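Long-range contacts in ALDH21) (Physcomitrella patens subsp. patens, PDB 5MZ5), which oxidises succinic semialdehyde with NADP(+) as an aldehyde dehydrogenase, and may also act on glyceraldehyde 3-phosphate: residues I363-A368 with G389-A394; K376-K381 with A408-E413; E434-H439 with E459-G464. One frame throughout, in Å; residues are numbered along the deposited sequence.

Interaction 1 of 3, residues I363-A368 with G389-A394; sequences ISESAA and GNRKGA
Glu365 and Ala368, in the first turn of helix 365-380, touch Arg391, Gly393 and Ala394 of strand 391-392 and the turn after it, which leads into the antiparallel strand 395-402. The helix belongs to the catalytic domain of the aldehyde dehydrogenase fold. Glu365 reaches out with CG anti to its own N (chi1 -167°). Glu365 CG lies 3.4 Å from Gly393 O, and the extended chain brings the carboxylate to Arg391. There Glu365 OE1 meets Arg391 NH2 in a weak, bent salt bridge at 3.4 Å. The two side chains cross at nearly a right angle, yet their charged planes lie only 23° apart. One helical turn on, Ala368 CB packs 3.4 Å from Ala394 O and 4.0 Å from Arg391 CG. Ala394 CB rests against the start of the helix, 3.9 Å from Glu365 N.

Second-shell bonds hold both partners. Ser364 is the N-cap, and its OG accepts from Ala367 N. Glu372 takes Arg391 NH1 in a further salt bridge. The guanidinium is also tied to its own turn: Arg391 NE donates to Gly393 O at 2.9 Å, on a lone pair of the carbonyl, with that oxygen in the guanidinium plane.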
loop_
_atom_site.group_PDB
_atom_site.type_symbol
_atom_site.label_atom_id
_atom_site.label_comp_id
_atom_site.label_asym_id
_atom_site.label_seq_id
_atom_site.Cartn_x
_atom_site.Cartn_y
_atom_site.Cartn_z
ATOM N N ILE A 363 -27.924 -16.112 28.541
ATOM C CA ILE A 363 -26.770 -16.698 29.237
ATOM C C ILE A 363 -27.100 -17.122 30.685
ATOM O O ILE A 363 -26.523 -18.093 31.180
ATOM C CB ILE A 363 -25.512 -15.792 29.138
ATOM C CG1 ILE A 363 -24.198 -16.581 29.426
ATOM C CG2 ILE A 363 -25.632 -14.518 30.007
ATOM C CD1 ILE A 363 -23.816 -17.690 28.406
ATOM N N SER A 364 -28.052 -16.429 31.324
ATOM C CA SER A 364 -28.510 -16.711 32.684
ATOM C C SER A 364 -29.931 -16.195 32.881
ATOM O O SER A 364 -30.398 -15.353 32.105
ATOM C CB SER A 364 -27.569 -16.075 33.714
ATOM O OG SER A 364 -27.645 -14.657 33.694
ATOM N N GLU A 365 -30.602 -16.685 33.942
ATOM C CA GLU A 365 -31.946 -16.259 34.320
ATOM C C GLU A 365 -31.924 -14.778 34.758
ATOM O O GLU A 365 -32.865 -14.042 34.464
ATOM C CB GLU A 365 -32.510 -17.176 35.415
ATOM C CG GLU A 365 -34.004 -17.007 35.649
ATOM C CD GLU A 365 -34.676 -18.036 36.540
ATOM O OE1 GLU A 365 -35.440 -17.620 37.438
ATOM O OE2 GLU A 365 -34.479 -19.253 36.316
ATOM N N SER A 366 -30.824 -14.359 35.424
ATOM C CA SER A 366 -30.570 -12.990 35.875
ATOM C C SER A 366 -30.471 -12.032 34.658
ATOM O O SER A 366 -31.032 -10.928 34.693
ATOM C CB SER A 366 -29.305 -12.949 36.734
ATOM O OG SER A 366 -28.678 -11.676 36.756
ATOM N N ALA A 367 -29.798 -12.480 33.576
ATOM C CA ALA A 367 -29.680 -11.715 32.328
ATOM C C ALA A 367 -31.095 -11.522 31.743
ATOM O O ALA A 367 -31.470 -10.393 31.419
ATOM C CB ALA A 367 -28.767 -12.443 31.333
ATOM N N ALA A 368 -31.896 -12.616 31.689
ATOM C CA ALA A 368 -33.288 -12.620 31.207
ATOM C C ALA A 368 -34.195 -11.690 32.044
ATOM O O ALA A 368 -34.961 -10.925 31.458
ATOM C CB ALA A 368 -33.844 -14.036 31.211
ATOM N N GLY A 389 -42.077 -9.949 24.981
ATOM C CA GLY A 389 -41.892 -9.287 26.274
ATOM C C GLY A 389 -42.040 -10.169 27.504
ATOM O O GLY A 389 -41.878 -9.680 28.628
ATOM N N ASN A 390 -42.359 -11.466 27.318
ATOM C CA ASN A 390 -42.518 -12.396 28.438
ATOM C C ASN A 390 -41.267 -13.237 28.686
ATOM O O ASN A 390 -40.540 -13.583 27.741
ATOM C CB ASN A 390 -43.746 -13.292 28.275
ATOM C CG ASN A 390 -45.064 -12.546 28.168
ATOM O OD1 ASN A 390 -45.822 -12.722 27.220
ATOM N ND2 ASN A 390 -45.387 -11.718 29.140
ATOM N N ARG A 391 -41.015 -13.538 29.969
ATOM C CA ARG A 391 -39.882 -14.341 30.413
ATOM C C ARG A 391 -40.374 -15.710 30.893
ATOM O O ARG A 391 -41.412 -15.813 31.549
ATOM C CB ARG A 391 -39.095 -13.611 31.517
ATOM C CG ARG A 391 -37.741 -14.222 31.855
ATOM C CD ARG A 391 -37.258 -13.725 33.198
ATOM N NE ARG A 391 -37.298 -14.783 34.207
ATOM C CZ ARG A 391 -37.938 -14.700 35.364
ATOM N NH1 ARG A 391 -38.595 -13.597 35.690
ATOM N NH2 ARG A 391 -37.915 -15.714 36.213
ATOM N N LYS A 392 -39.615 -16.753 30.555
ATOM C CA LYS A 392 -39.856 -18.142 30.929
ATOM C C LYS A 392 -38.453 -18.657 31.307
ATOM O O LYS A 392 -37.694 -19.072 30.423
ATOM C CB LYS A 392 -40.445 -18.887 29.717
ATOM C CG LYS A 392 -41.216 -20.173 30.025
ATOM C CD LYS A 392 -41.411 -21.037 28.749
ATOM C CE LYS A 392 -40.146 -21.776 28.317
ATOM N NZ LYS A 392 -40.180 -22.198 26.888
ATOM N N GLY A 393 -38.098 -18.526 32.595
ATOM C CA GLY A 393 -36.780 -18.885 33.112
ATOM C C GLY A 393 -35.707 -17.983 32.523
ATOM O O GLY A 393 -35.737 -16.773 32.739
ATOM N N ALA A 394 -34.774 -18.559 31.741
ATOM C CA ALA A 394 -33.705 -17.807 31.078
ATOM C C ALA A 394 -34.123 -17.364 29.657
ATOM O O ALA A 394 -33.395 -16.611 29.004
ATOM C CB ALA A 394 -32.420 -18.630 31.034
#

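Interaction 2 of 3, residues K376-K381 with A408-E413; sequences KEAVAK and ANARKE
Ala378 and Ala408 mark the closest backbone approach, with their CA atoms 5.6 Å apart. Segment 376-381 is the last part of helix 365-380 and the residue after it. Segment 408-413 holds the short helix 409-412, with Ala408 at its N-cap position. Ala408 O accepts from both Arg411 N and Lys412 N, closing the first turn.

Glu377 carries the polar side of the contact. Its CG lies anti to the backbone N (chi1 -176°), and a bend at chi2 turns the carboxylate to the start of the short helix. Asn409 ND2 donates to Glu377 OE1 at 2.9 Å, from the syn side and 29° out of the carboxylate plane. The amide and carboxylate planes stand 75° apart, so the amide does not lie flat against the carboxylate. The second bond comes from the backbone: Asn409 N donates weakly to Glu377 OE2 at 3.4 Å. The negative charge of Glu377 probably suits the N-terminal end of helix 409-412.

Both helices flank strands of the catalytic domain of the aldehyde dehydrogenase fold, and the chain between them forms strands 384-387, 391-392 and 395-402. Water 1 adds a bridge: it accepts from Ala410 N and gives a weak bond to Glu377 OE1. Lys381 NZ forms a salt bridge with Glu377 OE2 on its anti side, 2.9 Å away. The lysine chain reaches there across Ala408, with Lys381 CD 3.8 Å from Ala408 CB.

Beside the polar group the packing is apolar. Ala378 CB meets Ala410 CB at 4.1 Å, and Ala378 also touches Val404. The amide oxygen of Asn409, OD1, accepts from Lys412 NZ, which also forms a salt bridge with Glu413 OE2.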
loop_
_atom_site.group_PDB
_atom_site.type_symbol
_atom_site.label_atom_id
_atom_site.label_comp_id
_atom_site.label_asym_id
_atom_site.label_seq_id
_atom_site.Cartn_x
_atom_site.Cartn_y
_atom_site.Cartn_z
ATOM N N LYS A 376 -40.545 -3.955 30.568
ATOM C CA LYS A 376 -41.637 -3.426 31.390
ATOM C C LYS A 376 -41.476 -1.911 31.599
ATOM O O LYS A 376 -42.439 -1.166 31.435
ATOM C CB LYS A 376 -41.749 -4.163 32.741
ATOM C CG LYS A 376 -42.281 -5.590 32.627
ATOM C CD LYS A 376 -42.712 -6.139 33.969
ATOM C CE LYS A 376 -42.324 -7.577 34.204
ATOM N NZ LYS A 376 -40.966 -7.682 34.820
ATOM N N GLU A 377 -40.244 -1.460 31.885
ATOM C CA GLU A 377 -39.935 -0.045 32.064
ATOM C C GLU A 377 -40.220 0.754 30.775
ATOM O O GLU A 377 -40.788 1.841 30.859
ATOM C CB GLU A 377 -38.481 0.128 32.517
ATOM C CG GLU A 377 -38.073 1.561 32.831
ATOM C CD GLU A 377 -36.645 1.933 32.473
ATOM O OE1 GLU A 377 -35.794 1.020 32.367
ATOM O OE2 GLU A 377 -36.371 3.145 32.322
ATOM N N ALA A 378 -39.856 0.195 29.593
ATOM C CA ALA A 378 -40.078 0.815 28.281
ATOM C C ALA A 378 -41.571 1.033 28.026
ATOM O O ALA A 378 -41.951 2.119 27.579
ATOM C CB ALA A 378 -39.463 -0.036 27.177
ATOM N N VAL A 379 -42.414 0.020 28.358
ATOM C CA VAL A 379 -43.860 0.091 28.193
ATOM C C VAL A 379 -44.478 1.079 29.223
ATOM O O VAL A 379 -45.386 1.831 28.862
ATOM C CB VAL A 379 -44.588 -1.293 28.140
ATOM C CG1 VAL A 379 -43.933 -2.265 27.148
ATOM C CG2 VAL A 379 -44.775 -1.929 29.507
ATOM N N ALA A 380 -43.931 1.122 30.467
ATOM C CA ALA A 380 -44.381 2.032 31.545
ATOM C C ALA A 380 -44.129 3.508 31.177
ATOM O O ALA A 380 -44.923 4.379 31.518
ATOM C CB ALA A 380 -43.678 1.692 32.860
ATOM N N LYS A 381 -43.041 3.763 30.435
ATOM C CA LYS A 381 -42.632 5.083 29.971
ATOM C C LYS A 381 -43.336 5.534 28.666
ATOM O O LYS A 381 -43.039 6.624 28.162
ATOM C CB LYS A 381 -41.107 5.146 29.848
ATOM C CG LYS A 381 -40.410 5.307 31.189
ATOM C CD LYS A 381 -38.931 5.599 31.016
ATOM C CE LYS A 381 -38.315 6.186 32.267
ATOM N NZ LYS A 381 -38.138 5.167 33.336
ATOM N N ALA A 408 -35.885 5.917 28.685
ATOM C CA ALA A 408 -35.949 4.479 29.007
ATOM C C ALA A 408 -34.609 3.774 28.769
ATOM O O ALA A 408 -33.931 4.051 27.767
ATOM C CB ALA A 408 -37.047 3.798 28.209
ATOM N N ASN A 409 -34.227 2.870 29.704
ATOM C CA ASN A 409 -32.983 2.086 29.646
ATOM C C ASN A 409 -32.863 1.261 28.371
ATOM O O ASN A 409 -31.753 1.121 27.850
ATOM C CB ASN A 409 -32.843 1.175 30.853
ATOM C CG ASN A 409 -32.394 1.880 32.098
ATOM O OD1 ASN A 409 -31.433 2.651 32.097
ATOM N ND2 ASN A 409 -33.060 1.597 33.204
ATOM N N ALA A 410 -34.005 0.735 27.867
ATOM C CA ALA A 410 -34.076 -0.058 26.637
ATOM C C ALA A 410 -33.612 0.777 25.429
ATOM O O ALA A 410 -33.039 0.215 24.504
ATOM C CB ALA A 410 -35.492 -0.573 26.419
ATOM N N ARG A 411 -33.803 2.111 25.470
ATOM C CA ARG A 411 -33.389 3.013 24.397
ATOM C C ARG A 411 -31.954 3.553 24.579
ATOM O O ARG A 411 -31.182 3.592 23.621
ATOM C CB ARG A 411 -34.428 4.151 24.213
ATOM C CG ARG A 411 -34.054 5.262 23.205
ATOM C CD ARG A 411 -33.678 4.766 21.801
ATOM N NE ARG A 411 -33.273 5.867 20.920
ATOM C CZ ARG A 411 -32.056 6.408 20.882
ATOM N NH1 ARG A 411 -31.087 5.935 21.652
ATOM N NH2 ARG A 411 -31.801 7.421 20.068
ATOM N N LYS A 412 -31.607 3.949 25.803
ATOM C CA LYS A 412 -30.327 4.547 26.179
ATOM C C LYS A 412 -29.157 3.545 26.229
ATOM O O LYS A 412 -28.037 3.882 25.822
ATOM C CB LYS A 412 -30.517 5.273 27.528
ATOM C CG LYS A 412 -29.305 6.007 28.105
ATOM C CD LYS A 412 -29.679 6.938 29.284
ATOM C CE LYS A 412 -30.521 6.334 30.403
ATOM N NZ LYS A 412 -29.784 5.314 31.200
ATOM N N GLU A 413 -29.408 2.331 26.742
ATOM C CA GLU A 413 -28.362 1.328 26.948
ATOM C C GLU A 413 -28.463 0.135 26.012
ATOM O O GLU A 413 -29.503 -0.095 25.393
ATOM C CB GLU A 413 -28.400 0.806 28.410
ATOM C CG GLU A 413 -28.504 1.858 29.502
ATOM C CD GLU A 413 -27.344 2.826 29.628
ATOM O OE1 GLU A 413 -26.211 2.479 29.223
ATOM O OE2 GLU A 413 -27.572 3.938 30.156
HETATM O O HOH W 1 -36.621 0.520 29.421
#

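Interaction 3 of 3, residues E434-H439 with E459-G464; sequences ECNNTH and EHMEVG
Asn436 brings its amide to the inverse gamma turn centred on Glu462, just after helix 451-460, and bonds the backbone there twice. Glu462 N donates to Asn436 OD1 at 2.9 Å in a nearly straight bond (174°), arriving from above the carbonyl plane. Asn436 ND2 donates to His460 O, also at 2.9 Å. CG of Asn436 sits anti to its carbonyl carbon (chi1 -68°), which brings the amide to the turn. The buried side is apolar: Cys435 SG lies 4.0 Å from Met461 CE, and both side chains pack on Ile293 of strand 290-294.

The outer side is looser. The Glu462 carboxylate stacks on the Asn436 amide with the planes only 7° apart, and Glu462 OE1 comes 3.6 Å from Asn436 CB. Glu462 OE1 also forms a salt bridge with Lys485 NZ. The contact joins the C-terminal parts of helices 428-435 and 451-460 in the catalytic domain, beside a second subunit whose Lys505 bonds Met461 O. Replacing Asn436 by alanine removes the amide, and Glu462 N and His460 O would probably lose these partners while the Glu462 carboxylate lost the group it stacks on. Pairing with both a backbone N-H and a carbonyl fixes which way round the amide sits.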
loop_
_atom_site.group_PDB
_atom_site.type_symbol
_atom_site.label_atom_id
_atom_site.label_comp_id
_atom_site.label_asym_id
_atom_site.label_seq_id
_atom_site.Cartn_x
_atom_site.Cartn_y
_atom_site.Cartn_z
ATOM N N GLU A 434 -30.700 10.672 14.380
ATOM C CA GLU A 434 -31.243 9.828 15.433
ATOM C C GLU A 434 -30.443 8.529 15.614
ATOM O O GLU A 434 -30.313 8.046 16.743
ATOM C CB GLU A 434 -32.751 9.571 15.243
ATOM C CG GLU A 434 -33.451 9.081 16.498
ATOM C CD GLU A 434 -33.245 9.851 17.792
ATOM O OE1 GLU A 434 -32.894 11.054 17.747
ATOM O OE2 GLU A 434 -33.472 9.247 18.863
ATOM N N CYS A 435 -29.895 7.975 14.507
ATOM C CA CYS A 435 -29.012 6.798 14.542
ATOM C C CYS A 435 -27.795 7.106 15.408
ATOM O O CYS A 435 -27.366 6.255 16.187
ATOM C CB CYS A 435 -28.587 6.401 13.129
ATOM S SG CYS A 435 -29.851 5.492 12.224
ATOM N N ASN A 436 -27.272 8.341 15.276
ATOM C CA ASN A 436 -26.121 8.875 15.994
ATOM C C ASN A 436 -26.435 9.293 17.411
ATOM O O ASN A 436 -25.497 9.533 18.169
ATOM C CB ASN A 436 -25.501 10.064 15.221
ATOM C CG ASN A 436 -24.858 9.662 13.926
ATOM O OD1 ASN A 436 -24.471 8.501 13.719
ATOM N ND2 ASN A 436 -24.682 10.627 13.047
ATOM N N ASN A 437 -27.743 9.398 17.768
ATOM C CA ASN A 437 -28.217 9.819 19.093
ATOM C C ASN A 437 -28.087 8.668 20.108
ATOM O O ASN A 437 -29.083 8.091 20.582
ATOM C CB ASN A 437 -29.648 10.411 19.015
ATOM C CG ASN A 437 -30.086 11.105 20.278
ATOM O OD1 ASN A 437 -29.284 11.365 21.174
ATOM N ND2 ASN A 437 -31.375 11.418 20.386
ATOM N N THR A 438 -26.825 8.339 20.421
ATOM C CA THR A 438 -26.418 7.243 21.295
ATOM C C THR A 438 -24.988 7.488 21.774
ATOM O O THR A 438 -24.243 8.218 21.119
ATOM C CB THR A 438 -26.548 5.877 20.537
ATOM O OG1 THR A 438 -26.136 4.813 21.393
ATOM C CG2 THR A 438 -25.726 5.824 19.235
ATOM N N HIS A 439 -24.603 6.855 22.884
ATOM C CA HIS A 439 -23.255 6.946 23.437
ATOM C C HIS A 439 -22.375 5.792 22.938
ATOM O O HIS A 439 -21.181 5.741 23.230
ATOM C CB HIS A 439 -23.260 7.100 24.969
ATOM C CG HIS A 439 -23.928 5.994 25.739
ATOM N ND1 HIS A 439 -23.189 4.945 26.301
ATOM C CD2 HIS A 439 -25.221 5.864 26.119
ATOM C CE1 HIS A 439 -24.059 4.214 26.987
ATOM N NE2 HIS A 439 -25.297 4.717 26.897
ATOM N N GLU A 459 -20.704 8.783 5.240
ATOM C CA GLU A 459 -20.050 9.994 5.701
ATOM C C GLU A 459 -20.448 10.460 7.115
ATOM O O GLU A 459 -19.574 10.892 7.868
ATOM C CB GLU A 459 -20.332 11.120 4.699
ATOM C CG GLU A 459 -19.213 12.139 4.565
ATOM C CD GLU A 459 -17.840 11.645 4.136
ATOM O OE1 GLU A 459 -16.853 12.312 4.520
ATOM O OE2 GLU A 459 -17.739 10.604 3.439
ATOM N N HIS A 460 -21.745 10.403 7.461
ATOM C CA HIS A 460 -22.239 10.990 8.706
ATOM C C HIS A 460 -22.554 10.034 9.851
ATOM O O HIS A 460 -22.654 10.513 10.989
ATOM C CB HIS A 460 -23.462 11.876 8.408
ATOM C CG HIS A 460 -23.083 13.045 7.558
ATOM N ND1 HIS A 460 -23.251 13.022 6.182
ATOM C CD2 HIS A 460 -22.404 14.166 7.894
ATOM C CE1 HIS A 460 -22.738 14.155 5.739
ATOM N NE2 HIS A 460 -22.221 14.876 6.732
ATOM N N MET A 461 -22.682 8.709 9.598
ATOM C CA MET A 461 -22.937 7.783 10.711
ATOM C C MET A 461 -21.662 7.613 11.564
ATOM O O MET A 461 -20.611 7.266 11.035
ATOM C CB MET A 461 -23.491 6.445 10.228
ATOM C CG MET A 461 -24.943 6.534 9.822
ATOM S SD MET A 461 -25.457 5.017 8.986
ATOM C CE MET A 461 -27.185 5.090 9.282
ATOM N N GLU A 462 -21.763 7.910 12.863
ATOM C CA GLU A 462 -20.677 7.901 13.843
ATOM C C GLU A 462 -20.396 6.519 14.375
ATOM O O GLU A 462 -20.612 6.240 15.559
ATOM C CB GLU A 462 -20.981 8.903 14.972
ATOM C CG GLU A 462 -20.993 10.341 14.489
ATOM C CD GLU A 462 -21.676 11.358 15.387
ATOM O OE1 GLU A 462 -22.240 10.980 16.441
ATOM O OE2 GLU A 462 -21.696 12.544 14.993
ATOM N N VAL A 463 -19.927 5.641 13.478
ATOM C CA VAL A 463 -19.669 4.224 13.749
ATOM C C VAL A 463 -18.365 3.788 13.087
ATOM O O VAL A 463 -17.830 4.526 12.254
ATOM C CB VAL A 463 -20.871 3.341 13.230
ATOM C CG1 VAL A 463 -22.145 3.576 14.046
ATOM C CG2 VAL A 463 -21.128 3.567 11.741
ATOM N N GLY A 464 -17.917 2.570 13.405
ATOM C CA GLY A 464 -16.772 1.931 12.747
ATOM C C GLY A 464 -17.147 1.239 11.430
ATOM O O GLY A 464 -16.315 1.085 10.536
#

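In the fold
Interactions 1 and 2 use the two ends of helix 365-380, with their centres about 17 Å apart. Their segments alternate along the chain: interaction 1 holds the start of the helix and interaction 2 its end. Interactions 2 and 3 touch directly, although their centres are about 20 Å apart. Arg411 NH2 forms a salt bridge with Glu434 OE2 at 2.8 Å. Interactions 1 and 3 stay about 17 Å apart at their nearest atoms. Measured side chain to side chain, Ser364 lies about 7 Å from Trp188 and Asn409 about 10 Å from Glu414. Trp188 and Glu414 bind NADP(+), which is not bound to this chain. Interaction 3 lies away from the known sites.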